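Long-range contacts in D-mannose isomerase (Marinomonas mediterranea, PDB 5X32), which catalyses the reversible isomerisation of D-mannose to D-fructose and, less efficiently, acts on D-lyxose, while leaving D-glucose untouched: residues G33-F38 and N48-V53; G114-I119 and M177-A182; L294-A299 and D308-V313. All blocks are in the same frame, centred on the assembly; numbering follows the deposited sequence.

Contact 1: G33-F38 and N48-V53; sequences GFFQFF and NTRHLV
The guanidinium of R50 lies with one face against F34 O, which sits 3.0 Å above its plane toward the rim, too poorly aligned for a hydrogen bond. R50 NH2 comes obliquely to the F35 ring, 3.3 Å from F35 CD1, the planes 68° apart. The edge of the F37 ring meets T49, whose O lies near the ring plane, 3.2 Å from F37 CE1. H51 stands at the N-cap of the helix that follows, and its ND1 accepts from V53 N, in plane at the ring edge (2.9 Å), a capping bond.

Q36 reaches across, its chain extended beyond CG (chi2 178°), crossing R50 at about a right angle with Q36 CD 3.6 Å from R50 CG. Its OE1 accepts from H51 N, nearly straight (169°), though the modelled separation is doubtfully short. Q36 NE2 bonds only weakly to H51 O. R50 NH2 forms a salt bridge with D29 and a hydrogen bond to P47 O.

In this (α/α)6-barrel fold the loop after helix 9-23 thus lies against edge strand 49-51, where R50 bonds by its backbone to L100 of strand 99-101 and packs on Y84 of helix 72-89, while F34 meets F58 and F62 of helix 52-69.

Contact 2: G114-I119 and M177-A182; sequences GLAFVI and MHMCEA. With PO4 (phosphate ion), chain C.
M179 and I119 meet through the ends of their chains, M179 CE lying 3.5 Å from I119 CD1. The methionine gets there by a bend: CG is anti to the backbone N, and the rotation at chi2 (62°) turns the thioether toward the neighbouring helix, leaving SD 3.7 Å from A116 CB. In I119, CG1 lies beside the backbone N and CD1 extends from it, while the other branch, CG2, goes to A182 CB at 4.0 Å. The two alanines allow the backbones to come near, and A182 CB rests 3.4 Å from A116 O.

Helices 112-127 and 173-190 run almost parallel here, their axes 14° apart in direction and 8.5 Å apart at closest approach, as neighbouring helices of the inner ring do in an (α/α)6 barrel. L144 of helix 133-147 touches both I119 and M179 from the outer layer.

Toward the barrel interior the packing turns polar. F117 CE2 and CZ lie over one face of the H178 imidazole, near its rim, in an oblique pair with planes inclined at 40° and F117 CZ 3.7 Å from H178 ND1. Beside H251 and H380, inferred by similarity to be proton donor/acceptors, both nitrogens of H178 are engaged at its edge. H178 ND1 gives a nearly straight hydrogen bond to E181 OE1, and this carboxylate, close to the imidazole plane, helps to fix the rotation of the ring. H178 NE2 donates to O3 of a phosphate ion at 2.9 Å; the ion, probably from the crystallisation liquor, is also hydrogen-bonded to Y113 OH.

Contact 3: L294-A299 and D308-V313; sequences LHYGYA and DKYFWV
Y296 lays one face of its ring on that of Y310 in an offset stack, centroids 3.8 Å apart and planes 19° from parallel, joining the ends of the β-hairpin formed by strands 297-298 and 304-310. A classic β bulge, in which Y296 and G297 both face D306, lies at the start of the first strand. Y296 has the largest area buried in this contact. Its CG stands anti to the backbone N (chi1 -170°), which carries the ring across to the partner segment; Y310 then takes a face, V313 CG2 lies near the ring plane at the edge, 4.2 Å from Y296 CD1, and W312 CZ2 comes in obliquely, 3.8 Å from Y296 CE1. With an alanine at position Y310, this face of Y296 would probably lose its stacking partner, leaving a gap and a ring freer to turn.

W312 continues the aromatic series inward, its indole stacked on H251 and also meeting the ring of H380, the two histidines proposed by similarity as proton donor/acceptors. Elsewhere in the contact, K309 runs alongside H295, its amine near the imidazole edge but held by D288 in a salt bridge and by the carbonyl of E362.

L294 and V313 bury the next largest areas, and their side chains meet through apolar atoms. V313 CG2 sits over the W312 indole, while V313 CG1 lies 3.8 Å from both L294 CB and L294 CD1.

The three contacts follow one another along the chain, and two of them converge on the same pocket. Contacts 1 and 2 touch directly through L52, whose CD2 packs 3.7 Å from G114 CA, although their centres are 19 Å apart. Contacts 2 and 3 do not touch, their nearest atoms about 6 Å apart, but they flank the proposed catalytic pair. Measured side chain to side chain, H178 comes within about 4 Å of H380 and about 5 Å of H251, while W312 is about 3 Å from H380 and about 4 Å from H251; the W312 side chain is also about 4 Å from the phosphate. Contact 1 lies away from this site, about 9 Å from contact 3 at the nearest atoms.

Contact 1: G33-F38 and N48-V53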
loop_
_atom_site.group_PDB
_atom_site.type_symbol
_atom_site.label_atom_id
_atom_site.label_comp_id
_atom_site.label_asym_id
_atom_site.label_seq_id
_atom_site.Cartn_x
_atom_site.Cartn_y
_atom_site.Cartn_z
ATOM N N GLY A 33 -15.258 -3.424 -14.626
ATOM C CA GLY A 33 -14.509 -3.002 -13.456
ATOM C C GLY A 33 -15.071 -3.517 -12.154
ATOM O O GLY A 33 -15.756 -4.545 -12.122
ATOM N N PHE A 34 -14.825 -2.769 -11.087
ATOM C CA PHE A 34 -15.279 -3.162 -9.767
ATOM C C PHE A 34 -16.070 -2.052 -9.101
ATOM O O PHE A 34 -15.808 -0.865 -9.310
ATOM C CB PHE A 34 -14.082 -3.542 -8.868
ATOM C CG PHE A 34 -13.183 -4.589 -9.466
ATOM C CD1 PHE A 34 -12.013 -4.228 -10.101
ATOM C CD2 PHE A 34 -13.525 -5.926 -9.433
ATOM C CE1 PHE A 34 -11.184 -5.184 -10.670
ATOM C CE2 PHE A 34 -12.707 -6.883 -10.000
ATOM C CZ PHE A 34 -11.537 -6.511 -10.620
ATOM N N PHE A 35 -17.042 -2.447 -8.296
ATOM C CA PHE A 35 -17.644 -1.526 -7.342
ATOM C C PHE A 35 -16.604 -1.243 -6.253
ATOM O O PHE A 35 -15.750 -2.091 -5.941
ATOM C CB PHE A 35 -18.938 -2.104 -6.749
ATOM C CG PHE A 35 -20.000 -2.437 -7.787
ATOM C CD1 PHE A 35 -20.681 -1.427 -8.457
ATOM C CD2 PHE A 35 -20.291 -3.755 -8.097
ATOM C CE1 PHE A 35 -21.654 -1.727 -9.408
ATOM C CE2 PHE A 35 -21.250 -4.062 -9.040
ATOM C CZ PHE A 35 -21.933 -3.045 -9.704
ATOM N N GLN A 36 -16.619 -0.027 -5.724
ATOM C CA GLN A 36 -15.510 0.411 -4.900
ATOM C C GLN A 36 -15.937 1.041 -3.563
ATOM O O GLN A 36 -15.112 1.596 -2.821
ATOM C CB GLN A 36 -14.641 1.382 -5.708
ATOM C CG GLN A 36 -13.966 0.724 -6.913
ATOM C CD GLN A 36 -13.125 1.687 -7.751
ATOM O OE1 GLN A 36 -13.042 2.884 -7.465
ATOM N NE2 GLN A 36 -12.444 1.148 -8.749
ATOM N N PHE A 37 -17.209 0.885 -3.219
ATOM C CA PHE A 37 -17.724 1.498 -2.007
ATOM C C PHE A 37 -18.610 0.512 -1.254
ATOM O O PHE A 37 -19.766 0.282 -1.616
ATOM C CB PHE A 37 -18.508 2.772 -2.330
ATOM C CG PHE A 37 -17.652 3.941 -2.758
ATOM C CD1 PHE A 37 -17.193 4.049 -4.067
ATOM C CD2 PHE A 37 -17.351 4.965 -1.860
ATOM C CE1 PHE A 37 -16.432 5.140 -4.465
ATOM C CE2 PHE A 37 -16.589 6.059 -2.246
ATOM C CZ PHE A 37 -16.135 6.152 -3.545
ATOM N N PHE A 38 -18.084 -0.021 -0.159
ATOM C CA PHE A 38 -18.761 -1.100 0.524
ATOM C C PHE A 38 -19.096 -0.740 1.956
ATOM O O PHE A 38 -18.283 -0.166 2.693
ATOM C CB PHE A 38 -17.893 -2.354 0.489
ATOM C CG PHE A 38 -17.507 -2.773 -0.894
ATOM C CD1 PHE A 38 -18.337 -3.585 -1.643
ATOM C CD2 PHE A 38 -16.324 -2.331 -1.458
ATOM C CE1 PHE A 38 -17.995 -3.962 -2.922
ATOM C CE2 PHE A 38 -15.966 -2.711 -2.743
ATOM C CZ PHE A 38 -16.808 -3.527 -3.470
ATOM N N ASN A 48 -21.320 3.885 -8.723
ATOM C CA ASN A 48 -20.862 4.634 -9.867
ATOM C C ASN A 48 -19.462 5.198 -9.731
ATOM O O ASN A 48 -18.624 4.987 -10.594
ATOM C CB ASN A 48 -21.837 5.780 -10.139
ATOM C CG ASN A 48 -23.224 5.286 -10.478
ATOM O OD1 ASN A 48 -23.388 4.316 -11.232
ATOM N ND2 ASN A 48 -24.231 5.957 -9.942
ATOM N N THR A 49 -19.183 5.852 -8.615
ATOM C CA THR A 49 -17.900 6.501 -8.466
ATOM C C THR A 49 -16.771 5.493 -8.389
ATOM O O THR A 49 -16.804 4.551 -7.611
ATOM C CB THR A 49 -17.900 7.391 -7.234
ATOM O OG1 THR A 49 -18.951 8.351 -7.377
ATOM C CG2 THR A 49 -16.574 8.130 -7.094
ATOM N N ARG A 50 -15.766 5.707 -9.221
ATOM C CA ARG A 50 -14.610 4.843 -9.225
ATOM C C ARG A 50 -13.305 5.594 -9.259
ATOM O O ARG A 50 -13.167 6.658 -9.883
ATOM C CB ARG A 50 -14.692 3.840 -10.367
ATOM C CG ARG A 50 -15.691 2.772 -10.010
ATOM C CD ARG A 50 -16.257 2.054 -11.171
ATOM N NE ARG A 50 -17.615 1.621 -10.864
ATOM C CZ ARG A 50 -18.136 0.484 -11.297
ATOM N NH1 ARG A 50 -17.399 -0.341 -12.029
ATOM N NH2 ARG A 50 -19.379 0.169 -10.976
ATOM N N HIS A 51 -12.351 5.004 -8.554
ATOM C CA HIS A 51 -11.057 5.619 -8.336
ATOM C C HIS A 51 -9.966 4.694 -8.827
ATOM O O HIS A 51 -10.016 3.479 -8.609
ATOM C CB HIS A 51 -10.855 5.925 -6.853
ATOM C CG HIS A 51 -9.717 6.850 -6.575
ATOM N ND1 HIS A 51 -8.403 6.504 -6.806
ATOM C CD2 HIS A 51 -9.695 8.105 -6.068
ATOM C CE1 HIS A 51 -7.621 7.518 -6.483
ATOM N NE2 HIS A 51 -8.378 8.500 -6.027
ATOM N N LEU A 52 -8.960 5.286 -9.455
ATOM C CA LEU A 52 -7.870 4.521 -10.023
ATOM C C LEU A 52 -7.223 3.611 -8.968
ATOM O O LEU A 52 -6.900 2.455 -9.267
ATOM C CB LEU A 52 -6.826 5.469 -10.604
ATOM C CG LEU A 52 -5.627 4.833 -11.289
ATOM C CD1 LEU A 52 -6.103 4.026 -12.521
ATOM C CD2 LEU A 52 -4.632 5.902 -11.633
ATOM N N VAL A 53 -7.091 4.107 -7.733
ATOM C CA VAL A 53 -6.421 3.342 -6.675
ATOM C C VAL A 53 -7.202 2.061 -6.327
ATOM O O VAL A 53 -6.599 1.006 -6.149
ATOM C CB VAL A 53 -6.175 4.218 -5.400
ATOM C CG1 VAL A 53 -5.587 3.401 -4.239
ATOM C CG2 VAL A 53 -5.245 5.365 -5.729
#

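Contact 2: G114-I119 and M177-A182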
loop_
_atom_site.group_PDB
_atom_site.type_symbol
_atom_site.label_atom_id
_atom_site.label_comp_id
_atom_site.label_asym_id
_atom_site.label_seq_id
_atom_site.Cartn_x
_atom_site.Cartn_y
_atom_site.Cartn_z
ATOM N N GLY A 114 -0.915 7.184 -8.422
ATOM C CA GLY A 114 -1.722 6.393 -9.323
ATOM C C GLY A 114 -0.861 5.578 -10.261
ATOM O O GLY A 114 -1.057 4.375 -10.403
ATOM N N LEU A 115 0.112 6.226 -10.889
ATOM C CA LEU A 115 0.988 5.534 -11.831
ATOM C C LEU A 115 1.729 4.365 -11.160
ATOM O O LEU A 115 1.873 3.289 -11.753
ATOM C CB LEU A 115 1.983 6.522 -12.447
ATOM C CG LEU A 115 1.422 7.468 -13.519
ATOM C CD1 LEU A 115 2.546 8.307 -14.103
ATOM C CD2 LEU A 115 0.662 6.726 -14.620
ATOM N N ALA A 116 2.166 4.571 -9.917
ATOM C CA ALA A 116 2.800 3.493 -9.170
ATOM C C ALA A 116 1.831 2.333 -9.080
ATOM O O ALA A 116 2.182 1.202 -9.401
ATOM C CB ALA A 116 3.245 3.958 -7.762
ATOM N N PHE A 117 0.589 2.603 -8.706
ATOM C CA PHE A 117 -0.317 1.468 -8.562
ATOM C C PHE A 117 -0.691 0.848 -9.920
ATOM O O PHE A 117 -1.025 -0.347 -10.002
ATOM C CB PHE A 117 -1.555 1.864 -7.770
ATOM C CG PHE A 117 -1.390 1.663 -6.297
ATOM C CD1 PHE A 117 -1.344 0.388 -5.771
ATOM C CD2 PHE A 117 -1.275 2.743 -5.441
ATOM C CE1 PHE A 117 -1.171 0.188 -4.413
ATOM C CE2 PHE A 117 -1.101 2.552 -4.075
ATOM C CZ PHE A 117 -1.059 1.269 -3.562
ATOM N N VAL A 118 -0.599 1.644 -10.989
ATOM C CA VAL A 118 -0.812 1.132 -12.335
ATOM C C VAL A 118 0.294 0.116 -12.669
ATOM O O VAL A 118 0.009 -0.995 -13.154
ATOM C CB VAL A 118 -0.838 2.269 -13.384
ATOM C CG1 VAL A 118 -0.742 1.703 -14.807
ATOM C CG2 VAL A 118 -2.121 3.067 -13.257
ATOM N N ILE A 119 1.541 0.474 -12.359
ATOM C CA ILE A 119 2.667 -0.447 -12.515
ATOM C C ILE A 119 2.504 -1.704 -11.655
ATOM O O ILE A 119 2.736 -2.819 -12.126
ATOM C CB ILE A 119 4.004 0.246 -12.168
ATOM C CG1 ILE A 119 4.415 1.177 -13.306
ATOM C CG2 ILE A 119 5.112 -0.774 -11.931
ATOM C CD1 ILE A 119 5.632 1.992 -13.018
ATOM N N MET A 177 7.347 6.191 -2.009
ATOM C CA MET A 177 7.250 4.939 -1.278
ATOM C C MET A 177 6.552 3.871 -2.112
ATOM O O MET A 177 7.096 2.780 -2.386
ATOM C CB MET A 177 6.497 5.152 0.026
ATOM C CG MET A 177 6.543 3.973 0.984
ATOM S SD MET A 177 5.544 4.273 2.464
ATOM C CE MET A 177 3.924 4.507 1.707
ATOM N N HIS A 178 5.345 4.194 -2.554
ATOM C CA HIS A 178 4.580 3.202 -3.308
ATOM C C HIS A 178 5.238 2.915 -4.651
ATOM O O HIS A 178 5.116 1.811 -5.204
ATOM C CB HIS A 178 3.151 3.676 -3.457
ATOM C CG HIS A 178 2.324 3.410 -2.245
ATOM N ND1 HIS A 178 2.076 2.134 -1.786
ATOM C CD2 HIS A 178 1.763 4.251 -1.345
ATOM C CE1 HIS A 178 1.344 2.200 -0.687
ATOM N NE2 HIS A 178 1.143 3.474 -0.396
ATOM N N MET A 179 5.946 3.913 -5.167
ATOM C CA MET A 179 6.690 3.724 -6.383
ATOM C C MET A 179 7.780 2.685 -6.195
ATOM O O MET A 179 7.904 1.771 -7.013
ATOM C CB MET A 179 7.276 5.047 -6.845
ATOM C CG MET A 179 7.786 5.002 -8.256
ATOM S SD MET A 179 6.471 4.638 -9.425
ATOM C CE MET A 179 7.468 3.789 -10.656
ATOM N N CYS A 180 8.505 2.793 -5.080
ATOM C CA CYS A 180 9.544 1.842 -4.722
ATOM C C CYS A 180 8.994 0.442 -4.640
ATOM O O CYS A 180 9.538 -0.504 -5.236
ATOM C CB CYS A 180 10.164 2.232 -3.376
ATOM S SG CYS A 180 11.157 0.923 -2.594
ATOM N N GLU A 181 7.864 0.328 -3.954
ATOM C CA GLU A 181 7.189 -0.953 -3.826
ATOM C C GLU A 181 6.798 -1.559 -5.172
ATOM O O GLU A 181 7.045 -2.755 -5.450
ATOM C CB GLU A 181 5.940 -0.764 -2.998
ATOM C CG GLU A 181 4.990 -1.923 -3.072
ATOM C CD GLU A 181 3.573 -1.530 -2.686
ATOM O OE1 GLU A 181 3.229 -0.321 -2.782
ATOM O OE2 GLU A 181 2.799 -2.438 -2.296
ATOM N N ALA A 182 6.226 -0.704 -6.021
ATOM C CA ALA A 182 5.711 -1.129 -7.305
ATOM C C ALA A 182 6.849 -1.651 -8.145
ATOM O O ALA A 182 6.738 -2.711 -8.776
ATOM C CB ALA A 182 5.008 0.028 -8.011
HETATM P P PO4 C . -0.639 5.031 1.839
HETATM O O1 PO4 C . 0.199 6.195 1.354
HETATM O O2 PO4 C . -1.480 5.482 3.023
HETATM O O3 PO4 C . 0.201 3.844 2.284
HETATM O O4 PO4 C . -1.488 4.605 0.668
#

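Contact 3: L294-A299 and D308-V313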
loop_
_atom_site.group_PDB
_atom_site.type_symbol
_atom_site.label_atom_id
_atom_site.label_comp_id
_atom_site.label_asym_id
_atom_site.label_seq_id
_atom_site.Cartn_x
_atom_site.Cartn_y
_atom_site.Cartn_z
ATOM N N LEU A 294 -1.751 1.177 17.017
ATOM C CA LEU A 294 -1.001 2.382 16.706
ATOM C C LEU A 294 -1.889 3.533 16.285
ATOM O O LEU A 294 -2.787 3.401 15.443
ATOM C CB LEU A 294 0.028 2.138 15.603
ATOM C CG LEU A 294 1.057 1.049 15.867
ATOM C CD1 LEU A 294 1.398 0.384 14.569
ATOM C CD2 LEU A 294 2.304 1.634 16.568
ATOM N N HIS A 295 -1.635 4.662 16.924
ATOM C CA HIS A 295 -2.213 5.932 16.547
ATOM C C HIS A 295 -1.778 6.333 15.149
ATOM O O HIS A 295 -0.799 5.812 14.614
ATOM C CB HIS A 295 -1.829 6.992 17.576
ATOM C CG HIS A 295 -2.387 6.717 18.934
ATOM N ND1 HIS A 295 -1.682 6.947 20.092
ATOM C CD2 HIS A 295 -3.594 6.232 19.316
ATOM C CE1 HIS A 295 -2.425 6.602 21.130
ATOM N NE2 HIS A 295 -3.592 6.170 20.686
ATOM N N TYR A 296 -2.522 7.256 14.554
ATOM C CA TYR A 296 -2.317 7.609 13.161
ATOM C C TYR A 296 -1.138 8.546 12.929
ATOM O O TYR A 296 -0.455 8.445 11.920
ATOM C CB TYR A 296 -3.589 8.246 12.618
ATOM C CG TYR A 296 -3.610 8.456 11.128
ATOM C CD1 TYR A 296 -3.376 7.403 10.249
ATOM C CD2 TYR A 296 -3.898 9.700 10.602
ATOM C CE1 TYR A 296 -3.434 7.589 8.879
ATOM C CE2 TYR A 296 -3.953 9.901 9.241
ATOM C CZ TYR A 296 -3.716 8.849 8.379
ATOM O OH TYR A 296 -3.775 9.073 7.018
ATOM N N GLY A 297 -0.886 9.448 13.865
ATOM C CA GLY A 297 0.163 10.421 13.665
ATOM C C GLY A 297 0.591 11.120 14.935
ATOM O O GLY A 297 -0.226 11.371 15.837
ATOM N N TYR A 298 1.892 11.413 15.005
ATOM C CA TYR A 298 2.473 12.157 16.123
ATOM C C TYR A 298 3.330 13.303 15.602
ATOM O O TYR A 298 3.704 13.329 14.425
ATOM C CB TYR A 298 3.298 11.238 17.036
ATOM C CG TYR A 298 4.312 10.355 16.321
ATOM C CD1 TYR A 298 5.517 10.871 15.849
ATOM C CD2 TYR A 298 4.068 8.995 16.137
ATOM C CE1 TYR A 298 6.442 10.064 15.197
ATOM C CE2 TYR A 298 4.987 8.182 15.493
ATOM C CZ TYR A 298 6.179 8.725 15.032
ATOM O OH TYR A 298 7.089 7.916 14.392
ATOM N N ALA A 299 3.632 14.258 16.478
ATOM C CA ALA A 299 4.468 15.397 16.102
ATOM C C ALA A 299 5.928 14.983 16.127
ATOM O O ALA A 299 6.259 13.934 16.680
ATOM C CB ALA A 299 4.220 16.562 17.030
ATOM N N ASP A 308 -6.551 8.395 16.055
ATOM C CA ASP A 308 -7.379 7.406 15.381
ATOM C C ASP A 308 -6.564 6.199 14.957
ATOM O O ASP A 308 -5.360 6.296 14.683
ATOM C CB ASP A 308 -8.091 8.018 14.171
ATOM C CG ASP A 308 -9.255 8.889 14.573
ATOM O OD1 ASP A 308 -9.814 8.643 15.665
ATOM O OD2 ASP A 308 -9.608 9.814 13.811
ATOM N N LYS A 309 -7.235 5.055 14.920
ATOM C CA LYS A 309 -6.581 3.808 14.575
ATOM C C LYS A 309 -7.028 3.275 13.197
ATOM O O LYS A 309 -8.176 2.882 13.002
ATOM C CB LYS A 309 -6.812 2.809 15.701
ATOM C CG LYS A 309 -6.427 3.429 17.041
ATOM C CD LYS A 309 -5.873 2.429 18.039
ATOM C CE LYS A 309 -6.495 2.632 19.419
ATOM N NZ LYS A 309 -6.652 4.058 19.730
ATOM N N TYR A 310 -6.106 3.318 12.240
ATOM C CA TYR A 310 -6.353 2.910 10.867
ATOM C C TYR A 310 -5.903 1.470 10.596
ATOM O O TYR A 310 -4.965 0.966 11.205
ATOM C CB TYR A 310 -5.634 3.855 9.903
ATOM C CG TYR A 310 -6.232 5.238 9.804
ATOM C CD1 TYR A 310 -6.208 6.108 10.885
ATOM C CD2 TYR A 310 -6.805 5.681 8.628
ATOM C CE1 TYR A 310 -6.746 7.379 10.796
ATOM C CE2 TYR A 310 -7.357 6.947 8.534
ATOM C CZ TYR A 310 -7.319 7.787 9.621
ATOM O OH TYR A 310 -7.862 9.042 9.531
ATOM N N PHE A 311 -6.580 0.803 9.678
ATOM C CA PHE A 311 -6.276 -0.586 9.367
ATOM C C PHE A 311 -4.898 -0.756 8.729
ATOM O O PHE A 311 -4.123 -1.654 9.099
ATOM C CB PHE A 311 -7.365 -1.157 8.452
ATOM C CG PHE A 311 -7.279 -0.663 7.032
ATOM C CD1 PHE A 311 -7.601 0.654 6.725
ATOM C CD2 PHE A 311 -6.851 -1.502 6.017
ATOM C CE1 PHE A 311 -7.506 1.123 5.426
ATOM C CE2 PHE A 311 -6.755 -1.030 4.705
ATOM C CZ PHE A 311 -7.075 0.283 4.418
ATOM N N TRP A 312 -4.590 0.099 7.767
ATOM C CA TRP A 312 -3.387 -0.124 6.996
ATOM C C TRP A 312 -2.138 0.061 7.874
ATOM O O TRP A 312 -1.132 -0.603 7.648
ATOM C CB TRP A 312 -3.321 0.796 5.777
ATOM C CG TRP A 312 -3.163 2.268 6.061
ATOM C CD1 TRP A 312 -4.157 3.205 6.146
ATOM C CD2 TRP A 312 -1.940 2.963 6.302
ATOM N NE1 TRP A 312 -3.623 4.443 6.412
ATOM C CE2 TRP A 312 -2.261 4.321 6.514
ATOM C CE3 TRP A 312 -0.598 2.575 6.350
ATOM C CZ2 TRP A 312 -1.282 5.292 6.778
ATOM C CZ3 TRP A 312 0.364 3.542 6.612
ATOM C CH2 TRP A 312 0.016 4.880 6.824
ATOM N N VAL A 313 -2.233 0.912 8.898
ATOM C CA VAL A 313 -1.130 1.140 9.827
ATOM C C VAL A 313 -0.835 -0.113 10.664
ATOM O O VAL A 313 0.322 -0.550 10.786
ATOM C CB VAL A 313 -1.442 2.318 10.752
ATOM C CG1 VAL A 313 -0.417 2.407 11.875
ATOM C CG2 VAL A 313 -1.532 3.621 9.950
#